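Mevalonate diphosphate decarboxylase (Legionella pneumophila, PDB 3LTO) probably catalyses the ATP-dependent decarboxylation of mevalonate 5-diphosphate to isopentenyl diphosphate, a step in isoprenoid lipid synthesis. Local coordinates at residues N67-V70 / E71-K74; I77-L80 / V81-E85; L198-S202 / P203-T207; K269-E273 / K274-P278; Q302-S305 / D306-G310. One frame throughout, in Å; residues are numbered along the deposited sequence.

Interactions 1 and 2 follow one another on helix 71-87 of the N-terminal, S5-like region, the first at its exposed start. The remaining three belong to the GHMP C-terminal region: interaction 3 is a turn between helices 192-198 and 208-224, while interactions 4 and 5 lie at the C-terminal ends of helices 258-274 and 297-308 and touch through F270 with F303 and K274 with Q302. Only interaction 1 has no buried residue; interactions 2 to 5 are all partly buried. Interaction 1 is polar, with backbone bonds, a salt bridge and a sulfate probably from the crystallisation liquor; the others set side chains over aromatic faces, and waters bridge parts of interactions 3 and 5.

Interaction 1. Residues N67-V70 / E71-K74; sequences NLSV and EAQK. With SO4 (sulfate ion), chain E.
The E71 carboxylate is met by the ammonium of K74, the residue whose backbone N donates to V70 O across the contact, K74 N to V70 O measuring 2.8 Å. The ammonium reaches the carboxylate on the syn side of OE2, lying 29° out of the plane, and makes a salt bridge of 3.1 Å between K74 NZ and E71 OE2. Another flat group, the N67 amide, works through its oxygen: the backbone N of S69 approaches N67 OD1 in the carbonyl plane at 2.9 Å. This backbone N-H is the main hold on OD1, to which the S69 hydroxyl adds a weak second bond. The loop of N67 and S69 is an Asx turn, and it delivers the chain to the start of helix 71-87, where the bond between V70 and K74 closes the first turn. S69 sits beside that turn with OG between its backbone N and carbonyl carbon (chi1 81°), which brings S69 OG to within 3.3 Å of A72 CB. W55 of strand 54-55 is touched by N67, S69 and Q73. V70 and E71 are exposed, and a sulfate ion, probably from the crystallisation liquor, has settled at the helix start. E71 N donates to its O4 at 3.1 Å with an N-H...O angle of 160°. The positive end of the helix dipole would favour an anion at this spot. CB of E71 lies 3.4 Å from the same O4 of the sulfate, and S69 CB touches its O1 at 3.6 Å.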
# COMPACT_ATOMS: atom_id res chain seq x y z
N ASN A 67 0.70 -24.48 -28.26
CA ASN A 67 1.09 -23.13 -27.89
C ASN A 67 2.59 -22.97 -28.09
O ASN A 67 3.39 -23.71 -27.51
CB ASN A 67 0.72 -22.90 -26.42
CG ASN A 67 0.71 -21.44 -26.03
OD1 ASN A 67 1.66 -20.70 -26.30
ND2 ASN A 67 -0.36 -21.01 -25.39
N LEU A 68 2.98 -22.01 -28.92
CA LEU A 68 4.39 -21.75 -29.20
C LEU A 68 4.83 -20.40 -28.63
O LEU A 68 5.77 -19.79 -29.15
CB LEU A 68 4.64 -21.78 -30.72
CG LEU A 68 4.91 -23.12 -31.43
CD1 LEU A 68 4.13 -24.24 -30.79
CD2 LEU A 68 4.56 -22.99 -32.91
N SER A 69 4.17 -19.95 -27.57
CA SER A 69 4.51 -18.65 -26.97
C SER A 69 5.78 -18.68 -26.16
O SER A 69 6.05 -19.60 -25.40
CB SER A 69 3.39 -18.16 -26.06
OG SER A 69 3.48 -18.79 -24.80
N VAL A 70 6.56 -17.63 -26.31
CA VAL A 70 7.80 -17.50 -25.58
C VAL A 70 7.53 -16.54 -24.44
O VAL A 70 7.80 -16.84 -23.28
CB VAL A 70 8.90 -16.96 -26.49
CG1 VAL A 70 10.06 -16.44 -25.66
CG2 VAL A 70 9.37 -18.05 -27.44
N GLU A 71 6.97 -15.38 -24.77
CA GLU A 71 6.69 -14.35 -23.78
C GLU A 71 5.77 -14.78 -22.65
O GLU A 71 6.05 -14.53 -21.48
CB GLU A 71 6.13 -13.11 -24.47
CG GLU A 71 6.18 -11.86 -23.62
CD GLU A 71 7.56 -11.61 -23.05
OE1 GLU A 71 8.56 -11.77 -23.79
OE2 GLU A 71 7.65 -11.23 -21.87
N ALA A 72 4.66 -15.44 -23.00
CA ALA A 72 3.70 -15.90 -21.99
C ALA A 72 4.33 -16.95 -21.10
O ALA A 72 4.16 -16.93 -19.88
CB ALA A 72 2.47 -16.48 -22.67
N GLN A 73 5.06 -17.87 -21.71
CA GLN A 73 5.70 -18.94 -20.97
C GLN A 73 6.76 -18.38 -20.03
O GLN A 73 6.84 -18.79 -18.88
CB GLN A 73 6.31 -19.93 -21.95
CG GLN A 73 6.99 -21.11 -21.31
CD GLN A 73 7.35 -22.17 -22.32
OE1 GLN A 73 7.58 -21.88 -23.49
NE2 GLN A 73 7.43 -23.41 -21.87
N LYS A 74 7.56 -17.45 -20.53
CA LYS A 74 8.61 -16.83 -19.73
C LYS A 74 8.06 -16.21 -18.45
O LYS A 74 8.59 -16.44 -17.36
CB LYS A 74 9.32 -15.76 -20.54
CG LYS A 74 10.22 -14.88 -19.71
CD LYS A 74 10.69 -13.69 -20.51
CE LYS A 74 10.78 -12.45 -19.65
NZ LYS A 74 9.42 -11.92 -19.38
S SO4 E . 5.43 -14.58 -28.32
O1 SO4 E . 4.40 -14.91 -27.35
O2 SO4 E . 5.63 -15.72 -29.24
O3 SO4 E . 5.01 -13.38 -29.09
O4 SO4 E . 6.69 -14.31 -27.62

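Interaction 2. Residues I77-L80 / V81-E85; sequences IDHL and VRLKE
H79, R82 and L83 meet along one side of helix 71-87, the crossover helix of a beta-alpha-beta unit whose parallel strands are 54-55 and 93-99. R82 folds back toward the preceding turn: its chain bends at chi3 (-55°), and NH1 comes to the edge of the imidazole to donate to H79 ND1 at 3.1 Å. The bond lies in the ring plane and in the guanidinium plane alike, although the two groups are twisted 46° apart, and with an N-H...N angle of 142° it is not straight. L83 takes one face of the same ring, its CG standing 4.2 Å from the H79 centroid in a CH-pi contact, while CD1 of L83 touches H79 NE2 at 3.6 Å. On the flank toward strand 93-99, L80 CD1 packs against K84 CG at 4.1 Å, and L80 also touches F93 and I95. K84 NZ runs on to a salt bridge with D53 and a hydrogen bond to G91 O. Regular helical bonds underlie these pairs, among them R82 N to D78 O at 2.8 Å. Helix 110-129 closes over H79 and L83, and its T118 supplies a hydroxyl partner for H79 NE2. Both imidazole nitrogens are therefore engaged, which fixes the rotation of the ring; with ND1 accepting from a guanidinium, H79 is probably neutral and carries its proton on NE2.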
# COMPACT_ATOMS: atom_id res chain seq x y z
N ILE A 77 6.54 -19.06 -15.95
CA ILE A 77 7.57 -19.83 -15.28
C ILE A 77 8.32 -18.94 -14.29
O ILE A 77 8.54 -19.33 -13.13
CB ILE A 77 8.52 -20.48 -16.33
CG1 ILE A 77 7.79 -21.65 -17.01
CG2 ILE A 77 9.82 -20.95 -15.67
CD1 ILE A 77 8.56 -22.32 -18.15
N ASP A 78 8.71 -17.74 -14.71
CA ASP A 78 9.40 -16.83 -13.80
C ASP A 78 8.58 -16.63 -12.52
O ASP A 78 9.14 -16.50 -11.43
CB ASP A 78 9.63 -15.46 -14.45
CG ASP A 78 10.80 -15.45 -15.40
OD1 ASP A 78 11.60 -16.41 -15.38
OD2 ASP A 78 10.93 -14.46 -16.16
N HIS A 79 7.26 -16.61 -12.65
CA HIS A 79 6.42 -16.41 -11.47
C HIS A 79 6.53 -17.61 -10.54
O HIS A 79 6.50 -17.45 -9.32
CB HIS A 79 4.96 -16.18 -11.85
CG HIS A 79 4.09 -15.81 -10.69
ND1 HIS A 79 4.30 -14.68 -9.94
CD2 HIS A 79 3.03 -16.44 -10.13
CE1 HIS A 79 3.41 -14.62 -8.96
NE2 HIS A 79 2.63 -15.68 -9.06
N LEU A 80 6.66 -18.81 -11.10
CA LEU A 80 6.80 -19.99 -10.25
C LEU A 80 8.14 -19.90 -9.55
O LEU A 80 8.23 -20.13 -8.34
CB LEU A 80 6.72 -21.29 -11.07
CG LEU A 80 6.92 -22.56 -10.23
CD1 LEU A 80 5.93 -22.53 -9.06
CD2 LEU A 80 6.72 -23.84 -11.07
N VAL A 81 9.19 -19.56 -10.30
CA VAL A 81 10.53 -19.44 -9.73
C VAL A 81 10.48 -18.45 -8.57
O VAL A 81 10.99 -18.70 -7.48
CB VAL A 81 11.54 -18.92 -10.79
CG1 VAL A 81 12.87 -18.56 -10.13
CG2 VAL A 81 11.75 -19.98 -11.87
N ARG A 82 9.82 -17.33 -8.83
CA ARG A 82 9.65 -16.28 -7.84
C ARG A 82 9.01 -16.86 -6.59
O ARG A 82 9.44 -16.60 -5.47
CB ARG A 82 8.78 -15.15 -8.42
CG ARG A 82 8.30 -14.11 -7.41
CD ARG A 82 7.47 -13.00 -8.09
NE ARG A 82 8.22 -12.39 -9.18
CZ ARG A 82 7.87 -12.43 -10.46
NH1 ARG A 82 6.76 -13.05 -10.84
NH2 ARG A 82 8.67 -11.88 -11.38
N LEU A 83 7.97 -17.67 -6.79
CA LEU A 83 7.27 -18.26 -5.66
C LEU A 83 8.14 -19.28 -4.93
O LEU A 83 8.13 -19.34 -3.70
CB LEU A 83 5.95 -18.91 -6.13
CG LEU A 83 4.96 -17.90 -6.72
CD1 LEU A 83 3.71 -18.61 -7.22
CD2 LEU A 83 4.59 -16.86 -5.67
N LYS A 84 8.90 -20.06 -5.68
CA LYS A 84 9.77 -21.06 -5.07
C LYS A 84 10.85 -20.39 -4.22
O LYS A 84 11.20 -20.88 -3.14
CB LYS A 84 10.42 -21.94 -6.14
CG LYS A 84 9.43 -22.82 -6.87
CD LYS A 84 10.15 -23.81 -7.78
CE LYS A 84 10.95 -23.10 -8.87
NZ LYS A 84 11.53 -24.09 -9.81
N GLU A 85 11.38 -19.28 -4.71
CA GLU A 85 12.41 -18.56 -3.98
C GLU A 85 11.82 -17.96 -2.71
O GLU A 85 12.47 -17.91 -1.67
CB GLU A 85 13.02 -17.47 -4.86
CG GLU A 85 13.56 -18.03 -6.17
CD GLU A 85 14.14 -16.98 -7.08
OE1 GLU A 85 13.58 -15.86 -7.16
OE2 GLU A 85 15.16 -17.28 -7.74

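Interaction 3. Residues L198-S202 / P203-T207; sequences LVKTS and PFYET
Y205 turns back over V199 and K200, and this is where the contact is packed most closely. K200 CA lies over one face of the phenol ring, 3.8 Å from its centroid in a CH-pi contact, and the K200 side chain continues alongside the tyrosine in the same direction, with CG 3.7 Å from Y205 CZ. V199 crosses the ring at about a right angle, bringing CG2 to 4.0 Å from Y205 CD2. CG of Y205 is anti to its backbone N (chi1 173°), a setting that carries the ring back across the preceding residues. V199 also packs on L245 and F246 of helix 228-247, and K19 makes a cation-pi contact with Y205. The solvent side is looser. A water donates to S202 O at 2.7 Å and to E206 OE2, and accepts from E206 N, so an exposed glutamate is tied to the turn indirectly. S202 is buried and serves both parts. Besides the water, its O receives Y205 N, with S202 O to Y205 N at 3.2 Å and the donor standing well above the carbonyl plane; S202 OG accepts from F204 N at 3.2 Å and also shares a hydrogen bond with T248. Two closures thus start from one residue: an ST turn from S202 to F204 and a type I beta turn from S202 to Y205, a compact reversal joining helix 192-198 to helix 208-224.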
# COMPACT_ATOMS: atom_id res chain seq x y z
N LEU A 198 2.76 0.61 -25.45
CA LEU A 198 2.61 1.57 -26.54
C LEU A 198 1.89 2.86 -26.19
O LEU A 198 2.23 3.92 -26.71
CB LEU A 198 1.90 0.89 -27.72
CG LEU A 198 2.65 -0.29 -28.34
CD1 LEU A 198 1.80 -0.94 -29.42
CD2 LEU A 198 3.97 0.19 -28.91
N VAL A 199 0.91 2.79 -25.29
CA VAL A 199 0.15 3.97 -24.91
C VAL A 199 0.93 5.09 -24.24
O VAL A 199 0.40 6.17 -24.03
CB VAL A 199 -1.05 3.59 -24.00
CG1 VAL A 199 -2.09 2.85 -24.81
CG2 VAL A 199 -0.58 2.74 -22.84
N LYS A 200 2.20 4.84 -23.90
CA LYS A 200 3.02 5.86 -23.27
C LYS A 200 3.23 7.06 -24.20
O LYS A 200 3.46 8.18 -23.74
CB LYS A 200 4.39 5.29 -22.86
CG LYS A 200 4.42 4.64 -21.48
CD LYS A 200 4.37 3.12 -21.53
CE LYS A 200 4.50 2.52 -20.12
NZ LYS A 200 4.46 1.02 -20.09
N THR A 201 3.14 6.81 -25.51
CA THR A 201 3.32 7.86 -26.50
C THR A 201 2.08 8.71 -26.76
O THR A 201 2.15 9.74 -27.43
CB THR A 201 3.80 7.26 -27.84
OG1 THR A 201 5.08 6.66 -27.65
CG2 THR A 201 3.93 8.35 -28.89
N SER A 202 0.94 8.30 -26.23
CA SER A 202 -0.27 9.09 -26.42
C SER A 202 -0.14 10.38 -25.62
O SER A 202 0.42 10.38 -24.52
CB SER A 202 -1.50 8.33 -25.95
OG SER A 202 -2.62 9.19 -25.98
N PRO A 203 -0.65 11.49 -26.16
CA PRO A 203 -0.58 12.78 -25.46
C PRO A 203 -1.47 12.80 -24.23
O PRO A 203 -1.32 13.65 -23.36
CB PRO A 203 -1.06 13.78 -26.51
CG PRO A 203 -0.82 13.09 -27.80
CD PRO A 203 -1.20 11.67 -27.51
N PHE A 204 -2.42 11.87 -24.18
CA PHE A 204 -3.35 11.81 -23.06
C PHE A 204 -2.92 10.82 -21.98
O PHE A 204 -3.57 10.72 -20.93
CB PHE A 204 -4.74 11.42 -23.58
CG PHE A 204 -5.22 12.27 -24.73
CD1 PHE A 204 -5.24 13.66 -24.63
CD2 PHE A 204 -5.66 11.68 -25.91
CE1 PHE A 204 -5.69 14.44 -25.70
CE2 PHE A 204 -6.12 12.46 -26.98
CZ PHE A 204 -6.13 13.84 -26.87
N TYR A 205 -1.84 10.11 -22.22
CA TYR A 205 -1.35 9.13 -21.26
C TYR A 205 -0.94 9.77 -19.94
O TYR A 205 -1.32 9.31 -18.86
CB TYR A 205 -0.17 8.36 -21.86
CG TYR A 205 0.52 7.43 -20.89
CD1 TYR A 205 1.55 7.89 -20.08
CD2 TYR A 205 0.15 6.09 -20.79
CE1 TYR A 205 2.19 7.04 -19.19
CE2 TYR A 205 0.78 5.23 -19.90
CZ TYR A 205 1.81 5.71 -19.10
OH TYR A 205 2.45 4.88 -18.22
N GLU A 206 -0.16 10.84 -20.04
CA GLU A 206 0.33 11.59 -18.89
C GLU A 206 -0.75 11.94 -17.87
O GLU A 206 -0.52 11.89 -16.66
CB GLU A 206 0.99 12.87 -19.38
CG GLU A 206 0.06 13.67 -20.31
CD GLU A 206 0.74 14.86 -20.96
OE1 GLU A 206 1.10 15.81 -20.23
OE2 GLU A 206 0.93 14.84 -22.20
N THR A 207 -1.93 12.29 -18.38
CA THR A 207 -3.07 12.68 -17.54
C THR A 207 -4.11 11.58 -17.32
O THR A 207 -5.16 11.82 -16.72
CB THR A 207 -3.79 13.88 -18.18
OG1 THR A 207 -4.18 13.53 -19.52
CG2 THR A 207 -2.86 15.11 -18.23
O HOH W 1 1.34 11.86 -22.40

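Interaction 4. Residues K269-E273 / K274-P278; sequences KFWNE and KGDGP
K274 NZ is gripped from two directions: E273 OE2 meets it in a salt bridge at 3.1 Å, and Q302 OE1 of helix 297-308 accepts a hydrogen bond from it. E273 and K274 run side by side to reach this point. The lysine chain bends at chi2 (-62°), which lays its aliphatic part across F270; K274 CG stands over one face of that phenyl ring, 3.7 Å from its centroid. Underneath, the helix finishes with K274 N bonded to F270 O and G275 N bonded to W271 O. G275 then leaves the helix with positive phi, a conformation that glycine adopts readily, and the chain doubles back beneath the indole of W271. The backbone of D276 and G277 is pressed against one face of that ring. D276 CA comes within 3.5 Å of W271 CZ3, and G277 CA makes a CH-pi contact 3.6 Å from the centroid of the five-membered ring. At the edge, W271 NE1 donates to P278 O at 2.9 Å, the acceptor lying only 5° out of the ring plane with an N-H...O angle of 159°. This satisfies the buried indole nitrogen and sets how the ring is turned over the returning chain. D276 directs its carboxylate to R293 in a salt bridge. The turn is wedged between its neighbours: Y232 of helix 228-247 stacks on W271, F303 of helix 297-308 meets F270 edge-to-face, and P278 rests on L290 and Y292 of strand 288-292 as the chain enters strand 279-281.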
# COMPACT_ATOMS: atom_id res chain seq x y z
N LYS A 269 -28.50 3.41 -28.30
CA LYS A 269 -29.88 3.60 -28.74
C LYS A 269 -30.81 2.76 -27.88
O LYS A 269 -31.90 3.20 -27.53
CB LYS A 269 -30.04 3.22 -30.22
CG LYS A 269 -29.38 4.18 -31.21
CD LYS A 269 -29.50 3.64 -32.64
CE LYS A 269 -28.86 4.57 -33.67
NZ LYS A 269 -29.60 5.86 -33.81
N PHE A 270 -30.37 1.54 -27.56
CA PHE A 270 -31.18 0.65 -26.72
C PHE A 270 -31.43 1.33 -25.38
O PHE A 270 -32.56 1.36 -24.90
CB PHE A 270 -30.47 -0.69 -26.49
CG PHE A 270 -31.30 -1.68 -25.72
CD1 PHE A 270 -32.30 -2.42 -26.35
CD2 PHE A 270 -31.08 -1.89 -24.35
CE1 PHE A 270 -33.08 -3.34 -25.64
CE2 PHE A 270 -31.86 -2.80 -23.64
CZ PHE A 270 -32.85 -3.53 -24.29
N TRP A 271 -30.37 1.89 -24.80
CA TRP A 271 -30.44 2.59 -23.51
C TRP A 271 -31.39 3.80 -23.56
O TRP A 271 -32.13 4.04 -22.61
CB TRP A 271 -29.05 3.09 -23.08
CG TRP A 271 -28.38 2.29 -21.98
CD1 TRP A 271 -27.43 1.32 -22.13
CD2 TRP A 271 -28.59 2.42 -20.56
NE1 TRP A 271 -27.03 0.85 -20.90
CE2 TRP A 271 -27.73 1.50 -19.92
CE3 TRP A 271 -29.43 3.23 -19.78
CZ2 TRP A 271 -27.68 1.37 -18.53
CZ3 TRP A 271 -29.38 3.09 -18.38
CH2 TRP A 271 -28.51 2.17 -17.78
N ASN A 272 -31.35 4.55 -24.65
CA ASN A 272 -32.20 5.73 -24.80
C ASN A 272 -33.66 5.32 -24.90
O ASN A 272 -34.54 5.96 -24.31
CB ASN A 272 -31.82 6.51 -26.06
CG ASN A 272 -30.39 7.02 -26.03
OD1 ASN A 272 -29.97 7.64 -25.06
ND2 ASN A 272 -29.65 6.75 -27.09
N GLU A 273 -33.90 4.25 -25.64
CA GLU A 273 -35.23 3.71 -25.86
C GLU A 273 -35.84 3.11 -24.59
O GLU A 273 -36.95 3.45 -24.22
CB GLU A 273 -35.16 2.64 -26.95
CG GLU A 273 -36.50 2.02 -27.31
CD GLU A 273 -36.36 0.63 -27.93
OE1 GLU A 273 -35.53 0.45 -28.84
OE2 GLU A 273 -37.10 -0.28 -27.49
N LYS A 274 -35.10 2.21 -23.95
CA LYS A 274 -35.57 1.52 -22.74
C LYS A 274 -35.44 2.29 -21.44
O LYS A 274 -36.14 2.00 -20.47
CB LYS A 274 -34.84 0.18 -22.58
CG LYS A 274 -35.00 -0.79 -23.74
CD LYS A 274 -36.45 -1.20 -23.91
CE LYS A 274 -36.62 -2.08 -25.13
NZ LYS A 274 -38.05 -2.42 -25.42
N GLY A 275 -34.53 3.26 -21.40
CA GLY A 275 -34.31 4.02 -20.18
C GLY A 275 -33.57 3.17 -19.17
O GLY A 275 -33.49 3.50 -17.99
N ASP A 276 -33.01 2.06 -19.64
CA ASP A 276 -32.26 1.13 -18.80
C ASP A 276 -31.47 0.20 -19.72
O ASP A 276 -31.83 0.01 -20.88
CB ASP A 276 -33.24 0.33 -17.92
CG ASP A 276 -32.53 -0.54 -16.89
OD1 ASP A 276 -31.45 -0.14 -16.40
OD2 ASP A 276 -33.06 -1.62 -16.55
N GLY A 277 -30.39 -0.37 -19.20
CA GLY A 277 -29.60 -1.26 -20.02
C GLY A 277 -28.41 -1.85 -19.29
O GLY A 277 -28.36 -1.84 -18.06
N PRO A 278 -27.43 -2.37 -20.03
CA PRO A 278 -26.25 -2.96 -19.41
C PRO A 278 -25.09 -2.00 -19.18
O PRO A 278 -25.00 -0.94 -19.80
CB PRO A 278 -25.88 -4.05 -20.40
CG PRO A 278 -26.11 -3.35 -21.70
CD PRO A 278 -27.44 -2.64 -21.48

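Interaction 5. Residues Q302-S305 / D306-G310; sequences QFKS and DHLVG
K304 O accepts from both L308 and V309 where helix 297-308 widens near its C-terminal end. V309 N approaches nearly in line with the carbonyl at 2.8 Å, with an N-H...O angle of 170°, whereas L308 N, at 2.9 Å, comes from above the carbonyl plane. The longer of these two loops is the pi-type turn. The two carbonyls just before it are taken in the regular i to i+4 way, Q302 O by D306 N and F303 O by H307 N, so those of three successive residues are occupied. S305 O is served differently: a water donates to it at 2.9 Å and also to V309 O at 2.8 Å, spanning the gap where the backbone departs from regular pairing. S305 OG bonds R301 O in the preceding turn, and H307 O is taken by N311 ND2. The apolar face looks toward helix 258-274. There F303 carries H307 CB over one face, 4.2 Å from the ring centroid. The two rings lie within 29° of parallel but are slid apart, their centroids 5.2 Å away from each other, so they scarcely overlap. L308 CD1 also touches this phenyl ring, reaching F303 CE1 at 3.6 Å. H307 ND1, by contrast, is buried beside F303 CD2 at 3.9 Å with no polar partner in the model. A buried N-H with no acceptor would be costly, which is consistent with ND1 carrying no proton and the ring being neutral.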
# COMPACT_ATOMS: atom_id res chain seq x y z
N GLN A 302 -33.95 -9.82 -23.96
CA GLN A 302 -34.60 -9.00 -24.98
C GLN A 302 -33.56 -8.32 -25.88
O GLN A 302 -33.74 -8.24 -27.10
CB GLN A 302 -35.50 -7.95 -24.31
CG GLN A 302 -36.16 -6.98 -25.28
CD GLN A 302 -37.02 -5.94 -24.57
OE1 GLN A 302 -37.58 -5.04 -25.20
NE2 GLN A 302 -37.15 -6.07 -23.25
N PHE A 303 -32.48 -7.84 -25.30
CA PHE A 303 -31.44 -7.18 -26.09
C PHE A 303 -30.67 -8.20 -26.94
O PHE A 303 -30.34 -7.94 -28.10
CB PHE A 303 -30.48 -6.41 -25.18
CG PHE A 303 -29.39 -5.71 -25.93
CD1 PHE A 303 -28.18 -6.36 -26.20
CD2 PHE A 303 -29.59 -4.43 -26.44
CE1 PHE A 303 -27.19 -5.74 -26.97
CE2 PHE A 303 -28.60 -3.80 -27.22
CZ PHE A 303 -27.40 -4.47 -27.48
N LYS A 304 -30.37 -9.36 -26.37
CA LYS A 304 -29.65 -10.40 -27.09
C LYS A 304 -30.50 -10.84 -28.28
O LYS A 304 -30.00 -10.99 -29.40
CB LYS A 304 -29.40 -11.59 -26.17
CG LYS A 304 -28.78 -12.81 -26.85
CD LYS A 304 -28.51 -13.91 -25.83
CE LYS A 304 -27.74 -15.07 -26.44
NZ LYS A 304 -27.21 -16.01 -25.39
N SER A 305 -31.79 -11.04 -28.03
CA SER A 305 -32.71 -11.47 -29.06
C SER A 305 -32.84 -10.43 -30.17
O SER A 305 -32.65 -10.73 -31.34
CB SER A 305 -34.11 -11.72 -28.46
OG SER A 305 -34.09 -12.78 -27.51
N ASP A 306 -33.13 -9.19 -29.78
CA ASP A 306 -33.33 -8.12 -30.74
C ASP A 306 -32.09 -7.52 -31.41
O ASP A 306 -32.21 -6.92 -32.48
CB ASP A 306 -34.16 -6.99 -30.13
CG ASP A 306 -35.55 -7.43 -29.72
OD1 ASP A 306 -36.05 -8.45 -30.25
OD2 ASP A 306 -36.16 -6.76 -28.86
N HIS A 307 -30.91 -7.67 -30.82
CA HIS A 307 -29.73 -7.06 -31.44
C HIS A 307 -28.44 -7.87 -31.52
O HIS A 307 -27.52 -7.48 -32.23
CB HIS A 307 -29.42 -5.72 -30.77
CG HIS A 307 -30.56 -4.75 -30.80
ND1 HIS A 307 -31.48 -4.65 -29.79
CD2 HIS A 307 -30.92 -3.83 -31.73
CE1 HIS A 307 -32.37 -3.71 -30.09
NE2 HIS A 307 -32.05 -3.20 -31.26
N LEU A 308 -28.36 -9.00 -30.82
CA LEU A 308 -27.14 -9.81 -30.84
C LEU A 308 -27.24 -11.06 -31.71
O LEU A 308 -26.36 -11.33 -32.53
CB LEU A 308 -26.76 -10.21 -29.42
CG LEU A 308 -25.70 -9.39 -28.69
CD1 LEU A 308 -25.63 -7.98 -29.24
CD2 LEU A 308 -26.02 -9.39 -27.20
N VAL A 309 -28.32 -11.81 -31.54
CA VAL A 309 -28.54 -13.02 -32.30
C VAL A 309 -28.48 -12.75 -33.80
O VAL A 309 -29.10 -11.80 -34.30
CB VAL A 309 -29.91 -13.62 -31.97
CG1 VAL A 309 -30.21 -14.78 -32.90
CG2 VAL A 309 -29.93 -14.07 -30.52
N GLY A 310 -27.71 -13.57 -34.51
CA GLY A 310 -27.59 -13.40 -35.95
C GLY A 310 -26.59 -12.35 -36.38
O GLY A 310 -26.31 -12.22 -37.57
O HOH W 2 -30.79 -9.74 -33.35